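Side-chain contacts in thioesterase domain-containing protein (Pseudomonas aeruginosa, PDB 1ZKI), which is a hotdog-fold thioesterase that probably hydrolyses acyl-CoA thioesters: residues 11-14 with 15-19; 47-50 with 51-55; 25-29 with 30-34. One frame throughout, in Å; residues are numbered along the deposited sequence. Where two conformers were deposited one is given.

Interaction 1: residues 11-14 with 15-19; sequences QMIS and AYSEL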
loop_
_atom_site.group_PDB
_atom_site.type_symbol
_atom_site.label_atom_id
_atom_site.label_comp_id
_atom_site.label_asym_id
_atom_site.label_seq_id
_atom_site.Cartn_x
_atom_site.Cartn_y
_atom_site.Cartn_z
ATOM N N GLN A 11 -13.487 -19.881 14.148
ATOM C CA GLN A 11 -14.134 -19.237 13.002
ATOM C C GLN A 11 -13.144 -18.362 12.210
ATOM O O GLN A 11 -13.437 -17.908 11.096
ATOM C CB GLN A 11 -15.314 -18.397 13.517
ATOM C CG GLN A 11 -16.056 -17.565 12.482
ATOM C CD GLN A 11 -17.384 -18.174 12.060
ATOM O OE1 GLN A 11 -18.379 -17.460 11.895
ATOM N NE2 GLN A 11 -17.410 -19.496 11.883
HETATM N N MSE A 12 -11.970 -18.126 12.788
HETATM C CA MSE A 12 -11.021 -17.177 12.216
HETATM C C MSE A 12 -9.719 -17.814 11.752
HETATM O O MSE A 12 -8.792 -17.100 11.340
HETATM C CB MSE A 12 -10.695 -16.102 13.242
HETATM C CG MSE A 12 -11.894 -15.324 13.706
HETATM SE SE MSE A 12 -11.265 -13.958 14.907
HETATM C CE MSE A 12 -11.088 -15.002 16.535
ATOM N N ILE A 13 -9.625 -19.136 11.859
ATOM C CA ILE A 13 -8.365 -19.820 11.593
ATOM C C ILE A 13 -8.550 -20.934 10.576
ATOM O O ILE A 13 -9.675 -21.377 10.324
ATOM C CB ILE A 13 -7.733 -20.395 12.893
ATOM C CG1 ILE A 13 -8.632 -21.494 13.487
ATOM C CG2 ILE A 13 -7.467 -19.282 13.906
ATOM C CD1 ILE A 13 -8.107 -22.123 14.781
ATOM N N SER A 14 -7.446 -21.369 9.987
ATOM C CA SER A 14 -7.450 -22.486 9.042
ATOM C C SER A 14 -6.313 -23.431 9.447
ATOM O O SER A 14 -5.482 -23.068 10.283
ATOM C CB SER A 14 -7.198 -21.984 7.617
ATOM O OG SER A 14 -5.913 -21.375 7.488
ATOM N N ALA A 15 -6.250 -24.611 8.835
ATOM C CA ALA A 15 -5.135 -25.526 9.088
ATOM C C ALA A 15 -3.807 -24.824 8.788
ATOM O O ALA A 15 -2.841 -24.953 9.543
ATOM C CB ALA A 15 -5.259 -26.763 8.242
ATOM N N TYR A 16 -3.769 -24.060 7.697
ATOM C CA TYR A 16 -2.520 -23.407 7.327
ATOM C C TYR A 16 -2.141 -22.272 8.292
ATOM O O TYR A 16 -0.966 -22.133 8.660
ATOM C CB TYR A 16 -2.557 -22.924 5.875
ATOM C CG TYR A 16 -1.285 -22.261 5.414
ATOM C CD1 TYR A 16 -0.154 -23.025 5.100
ATOM C CD2 TYR A 16 -1.212 -20.864 5.282
ATOM C CE1 TYR A 16 1.033 -22.409 4.649
ATOM C CE2 TYR A 16 -0.024 -20.234 4.835
ATOM C CZ TYR A 16 1.084 -21.025 4.531
ATOM O OH TYR A 16 2.245 -20.448 4.086
ATOM N N SER A 17 -3.117 -21.480 8.732
ATOM C CA SER A 17 -2.791 -20.404 9.671
ATOM C C SER A 17 -2.265 -21.017 10.970
ATOM O O SER A 17 -1.338 -20.505 11.570
ATOM C CB SER A 17 -3.983 -19.467 9.929
ATOM O OG SER A 17 -4.973 -20.059 10.762
ATOM N N GLU A 18 -2.823 -22.148 11.369
ATOM C CA GLU A 18 -2.335 -22.869 12.559
ATOM C C GLU A 18 -0.906 -23.389 12.421
ATOM O O GLU A 18 -0.111 -23.312 13.373
ATOM C CB GLU A 18 -3.280 -24.023 12.859
ATOM C CG GLU A 18 -4.619 -23.523 13.261
ATOM C CD GLU A 18 -4.681 -23.359 14.727
ATOM O OE1 GLU A 18 -4.432 -22.209 15.175
ATOM O OE2 GLU A 18 -4.936 -24.394 15.411
ATOM N N LEU A 19 -0.589 -23.905 11.234
ATOM C CA LEU A 19 0.734 -24.432 10.917
ATOM C C LEU A 19 1.780 -23.331 11.072
ATOM O O LEU A 19 2.814 -23.514 11.717
ATOM C CB LEU A 19 0.767 -24.925 9.467
ATOM C CG LEU A 19 2.128 -25.428 8.968
ATOM C CD1 LEU A 19 2.436 -26.829 9.541
ATOM C CD2 LEU A 19 2.210 -25.389 7.409
#

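Interaction 2: residues 47-50 with 51-55; sequences GVMH and GGALF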
loop_
_atom_site.group_PDB
_atom_site.type_symbol
_atom_site.label_atom_id
_atom_site.label_comp_id
_atom_site.label_asym_id
_atom_site.label_seq_id
_atom_site.Cartn_x
_atom_site.Cartn_y
_atom_site.Cartn_z
ATOM N N GLY A 47 18.446 -17.383 8.375
ATOM C CA GLY A 47 18.081 -17.518 9.783
ATOM C C GLY A 47 17.087 -16.489 10.295
ATOM O O GLY A 47 16.908 -16.360 11.519
ATOM N N VAL A 48 16.431 -15.766 9.383
ATOM C CA VAL A 48 15.396 -14.784 9.750
ATOM C C VAL A 48 13.995 -15.223 9.291
ATOM O O VAL A 48 13.858 -16.189 8.535
ATOM C CB VAL A 48 15.735 -13.369 9.215
ATOM C CG1 VAL A 48 17.093 -12.921 9.763
ATOM C CG2 VAL A 48 15.725 -13.328 7.679
HETATM N N MSE A 49 12.958 -14.513 9.727
HETATM C CA MSE A 49 11.594 -14.903 9.364
HETATM C C MSE A 49 11.434 -14.910 7.846
HETATM O O MSE A 49 11.744 -13.928 7.170
HETATM C CB MSE A 49 10.549 -13.994 10.018
HETATM C CG MSE A 49 9.141 -14.519 9.837
HETATM SE SE MSE A 49 7.924 -13.382 10.869
HETATM C CE MSE A 49 8.377 -13.873 12.605
ATOM N N HIS A 50 10.966 -16.030 7.318
ATOM C CA HIS A 50 10.878 -16.208 5.872
ATOM C C HIS A 50 9.843 -15.249 5.278
ATOM O O HIS A 50 8.792 -14.998 5.879
ATOM C CB HIS A 50 10.504 -17.648 5.549
ATOM C CG HIS A 50 10.780 -18.041 4.135
ATOM N ND1 HIS A 50 10.009 -17.612 3.072
ATOM C CD2 HIS A 50 11.725 -18.861 3.610
ATOM C CE1 HIS A 50 10.488 -18.122 1.952
ATOM N NE2 HIS A 50 11.527 -18.887 2.248
ATOM N N GLY A 51 10.159 -14.694 4.113
ATOM C CA GLY A 51 9.223 -13.823 3.409
ATOM C C GLY A 51 7.861 -14.473 3.183
ATOM O O GLY A 51 6.841 -13.786 3.177
ATOM N N GLY A 52 7.845 -15.790 2.977
ATOM C CA GLY A 52 6.582 -16.492 2.807
ATOM C C GLY A 52 5.738 -16.469 4.076
ATOM O O GLY A 52 4.506 -16.391 4.011
ATOM N N ALA A 53 6.393 -16.572 5.237
ATOM C CA ALA A 53 5.664 -16.540 6.516
ATOM C C ALA A 53 5.085 -15.157 6.764
ATOM O O ALA A 53 3.934 -15.013 7.195
ATOM C CB ALA A 53 6.567 -16.969 7.645
ATOM N N LEU A 54 5.875 -14.137 6.457
ATOM C CA LEU A 54 5.383 -12.759 6.552
ATOM C C LEU A 54 4.203 -12.509 5.607
ATOM O O LEU A 54 3.210 -11.880 6.005
ATOM C CB LEU A 54 6.504 -11.773 6.269
ATOM C CG LEU A 54 7.520 -11.640 7.409
ATOM C CD1 LEU A 54 8.834 -10.947 6.968
ATOM C CD2 LEU A 54 6.924 -10.912 8.622
ATOM N N PHE A 55 4.293 -12.999 4.374
ATOM C CA PHE A 55 3.179 -12.839 3.460
ATOM C C PHE A 55 1.941 -13.588 3.966
ATOM O O PHE A 55 0.831 -13.075 3.869
ATOM C CB PHE A 55 3.547 -13.304 2.057
ATOM C CG PHE A 55 2.411 -13.211 1.095
ATOM C CD1 PHE A 55 2.253 -12.071 0.303
ATOM C CD2 PHE A 55 1.474 -14.246 1.013
ATOM C CE1 PHE A 55 1.181 -11.968 -0.590
ATOM C CE2 PHE A 55 0.394 -14.164 0.132
ATOM C CZ PHE A 55 0.247 -13.024 -0.680
#

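Interaction 3: residues 25-29 with 30-34; sequences VSLGD and GVAEV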
loop_
_atom_site.group_PDB
_atom_site.type_symbol
_atom_site.label_atom_id
_atom_site.label_comp_id
_atom_site.label_asym_id
_atom_site.label_seq_id
_atom_site.Cartn_x
_atom_site.Cartn_y
_atom_site.Cartn_z
ATOM N N VAL A 25 -5.643 -11.428 17.008
ATOM C CA VAL A 25 -5.569 -10.586 18.211
ATOM C C VAL A 25 -6.847 -9.771 18.395
ATOM O O VAL A 25 -7.429 -9.753 19.496
ATOM C CB VAL A 25 -4.343 -9.619 18.157
ATOM C CG1 VAL A 25 -4.350 -8.654 19.347
ATOM C CG2 VAL A 25 -3.050 -10.410 18.161
ATOM N N SER A 26 -7.287 -9.090 17.337
ATOM C CA SER A 26 -8.490 -8.261 17.421
ATOM C C SER A 26 -9.123 -8.015 16.060
ATOM O O SER A 26 -8.495 -8.223 15.024
ATOM C CB SER A 26 -8.181 -6.919 18.084
ATOM O OG SER A 26 -7.267 -6.171 17.306
ATOM N N LEU A 27 -10.370 -7.574 16.092
ATOM C CA LEU A 27 -11.113 -7.170 14.902
ATOM C C LEU A 27 -11.879 -5.896 15.211
ATOM O O LEU A 27 -12.429 -5.743 16.312
ATOM C CB LEU A 27 -12.145 -8.222 14.525
ATOM C CG LEU A 27 -11.756 -9.656 14.207
ATOM C CD1 LEU A 27 -13.018 -10.468 14.108
ATOM C CD2 LEU A 27 -10.996 -9.706 12.907
ATOM N N GLY A 28 -11.932 -5.001 14.236
ATOM C CA GLY A 28 -12.717 -3.785 14.327
ATOM C C GLY A 28 -13.588 -3.705 13.092
ATOM O O GLY A 28 -13.896 -4.715 12.483
ATOM N N ASP A 29 -14.001 -2.501 12.741
ATOM C CA ASP A 29 -14.871 -2.301 11.598
ATOM C C ASP A 29 -13.991 -2.176 10.364
ATOM O O ASP A 29 -13.539 -1.069 10.033
ATOM C CB ASP A 29 -15.697 -1.029 11.780
ATOM C CG ASP A 29 -16.710 -0.819 10.651
ATOM O OD1 ASP A 29 -16.851 -1.713 9.780
ATOM O OD2 ASP A 29 -17.374 0.244 10.641
ATOM N N GLY A 30 -13.751 -3.304 9.696
ATOM C CA GLY A 30 -12.895 -3.329 8.499
ATOM C C GLY A 30 -11.417 -3.263 8.856
ATOM O O GLY A 30 -10.606 -2.804 8.063
ATOM N N VAL A 31 -11.077 -3.725 10.056
ATOM C CA VAL A 31 -9.691 -3.736 10.529
ATOM C C VAL A 31 -9.456 -5.001 11.366
ATOM O O VAL A 31 -10.347 -5.450 12.098
ATOM C CB VAL A 31 -9.336 -2.419 11.313
ATOM C CG1 VAL A 31 -10.254 -2.217 12.508
ATOM C CG2 VAL A 31 -7.865 -2.382 11.749
ATOM N N ALA A 32 -8.267 -5.587 11.232
ATOM C CA ALA A 32 -7.900 -6.767 12.003
ATOM C C ALA A 32 -6.440 -6.725 12.398
ATOM O O ALA A 32 -5.633 -6.077 11.729
ATOM C CB ALA A 32 -8.201 -8.041 11.202
ATOM N N GLU A 33 -6.114 -7.402 13.494
ATOM C CA GLU A 33 -4.731 -7.554 13.918
ATOM C C GLU A 33 -4.472 -9.021 14.206
ATOM O O GLU A 33 -5.284 -9.685 14.855
ATOM C CB GLU A 33 -4.406 -6.712 15.164
ATOM C CG GLU A 33 -2.936 -6.879 15.617
ATOM C CD GLU A 33 -2.503 -5.920 16.720
ATOM O OE1 GLU A 33 -3.241 -4.952 17.018
ATOM O OE2 GLU A 33 -1.409 -6.144 17.295
ATOM N N VAL A 34 -3.329 -9.501 13.727
ATOM C CA VAL A 34 -2.890 -10.885 13.931
ATOM C C VAL A 34 -1.426 -10.872 14.388
ATOM O O VAL A 34 -0.646 -10.038 13.910
ATOM C CB VAL A 34 -3.065 -11.696 12.601
ATOM C CG1 VAL A 34 -2.523 -13.099 12.722
ATOM C CG2 VAL A 34 -4.542 -11.717 12.162
HETATM O O HOH W 1 -5.395 -5.110 18.942
#

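Interaction 1: residues 11-14 with 15-19
Ser14 N donates to Ser17 OG over 2.9 Å, and an N-H...O angle of 175° makes this bond almost straight. The exchange runs both ways: Ser17 N donates in return to Ser14 OG at 3.1 Å. This reciprocal pairing of side-chain oxygen with backbone amide defines a capping box, with Ser14 as the N-cap of the helix that starts at Ala15. Each hydroxyl can turn back to the other residue's amide because its first torsion sets OG between its own backbone N and carbonyl carbon (63° in Ser14, 74° in Ser17). Ser17 N thus finds its partner in the cap, while Glu18 N makes the first regular helical bond, to Ser14 O at 3.0 Å. Just before the box, the Ile13 side chain runs obliquely to that of Glu18, CD1 lying 3.6 Å from Glu18 CD. The Glu18 chain is bent at chi2, bringing its carboxylate near this methyl, and OE1 forms a salt bridge with Arg9. The methyl thus packs against a carboxylate whose charge is met by Arg9. Short helix 15-20 sits on the surface: Tyr16 OH bonds Ser56 OG on helix 51-70, and Met12 and Ile13 rest on Pro24 of strand 23-27.

Interaction 2: residues 47-50 with 51-55
His50 ND1 accepts the amide of Gly52 at 2.8 Å, with an N-H...N angle of 164°. The donor lies only 3° out of the imidazole plane, so the bond uses the ring edge and fixes the rotation of the ring. With CG anti to the backbone N (chi1 -163°), the side chain curls forward beside its own carbonyl carbon and meets the first turn of the helix. His50 is thus the N-cap residue of helix 51-70, with a ring nitrogen in the part often played by a serine or aspartate oxygen. Its carbonyl oxygen accepts from the amides three and four residues on: Leu54 N approaches at 3.1 Å, close to the line of the C=O bond, whereas Ala53 N, at 2.9 Å, makes a weak, bent bond. One residue on, Gly51 O accepts from Phe55 N and also from Tyr85 OH of strand 76-85. The His50 backbone also bonds to Leu42, the Met49 backbone to Val89, and Gly52 O to Ser56 OG. Apolar packing accompanies this polar network. The selenium of Met49, a selenomethionine, touches Leu54 CD2 at 3.5 Å, and Met49 CG lies 4.2 Å from Ala53 CB. The sequence His-Gly-Gly at this helix start recalls the HGG signature of PaaI-type thioesterases, a region that in relatives lies by the active site, and probably does so here. Chemically, ND1 accepts an amide that the helix leaves without an intrahelical acceptor, and its place at the helix start would probably suit the partial positive charge there.

Interaction 3: residues 25-29 with 30-34
The flat carbonyl group of Glu33 receives two amides, Val25 N at 2.8 Å and Ser26 N at 3.2 Å, both from the same face of its plane. Each is tilted about 25° from that plane. Two consecutive residues opposite one make this a classic beta bulge, and the helix-like psi of Val25 (-50°) is what turns both N-H groups to one oxygen. The other flat group of Glu33, its carboxylate, is served at each oxygen: OE1 accepts from a water at 2.9 Å, and OE2 forms a salt bridge with Arg95 on strand 93-103. The same water lies 2.7 Å from Ser26 OG, so it joins the side chains of this hydrogen-bonded antiparallel pair, whose backbones are linked by Glu33 N donating to Ser26 O at 2.9 Å. Glu33 reaches the water with an extended chain, CG anti to the backbone N (chi1 180°). On the other face of the sheet, the non-hydrogen-bonded pair Leu27 and Ala32 is apolar, Leu27 CD2 meeting Ala32 CB at 3.7 Å. Towards the turn, Gly28 N donates to Val31 O at 2.7 Å; Asp29 and Gly30 make the turn, Gly30 with a positive phi that favours glycine. The hairpin is consequently two-sided: the face with Ser26 and Glu33 is polar, bridged by a water and tied to Arg95, whereas that of Leu27 and Ala32 is apolar, Ala32 packing on Leu64 of helix 51-70.

Overall arrangement
From the N terminus the three contacts follow in series, with no nesting or crossing. Interaction 1 starts helix 15-20; a short connection then leads into strand 23-27, whose hairpin with strand 31-37 is closed by interaction 3. The long loop after that strand ends in interaction 2, which opens helix 51-70. Interactions 1 and 3 touch directly, Met12 SE lying 4.0 Å from Leu27 CD1, so the N-terminal segment packs on the edge hairpin of the sheet. Interactions 1 and 2 do not touch, their nearest atoms being about 5 Å apart. Nor do interactions 2 and 3, whose centres are about 22 Å apart, on opposite sides of the chain's centre. Helix 51-70 connects them, beginning at interaction 2 and later packing against Val34.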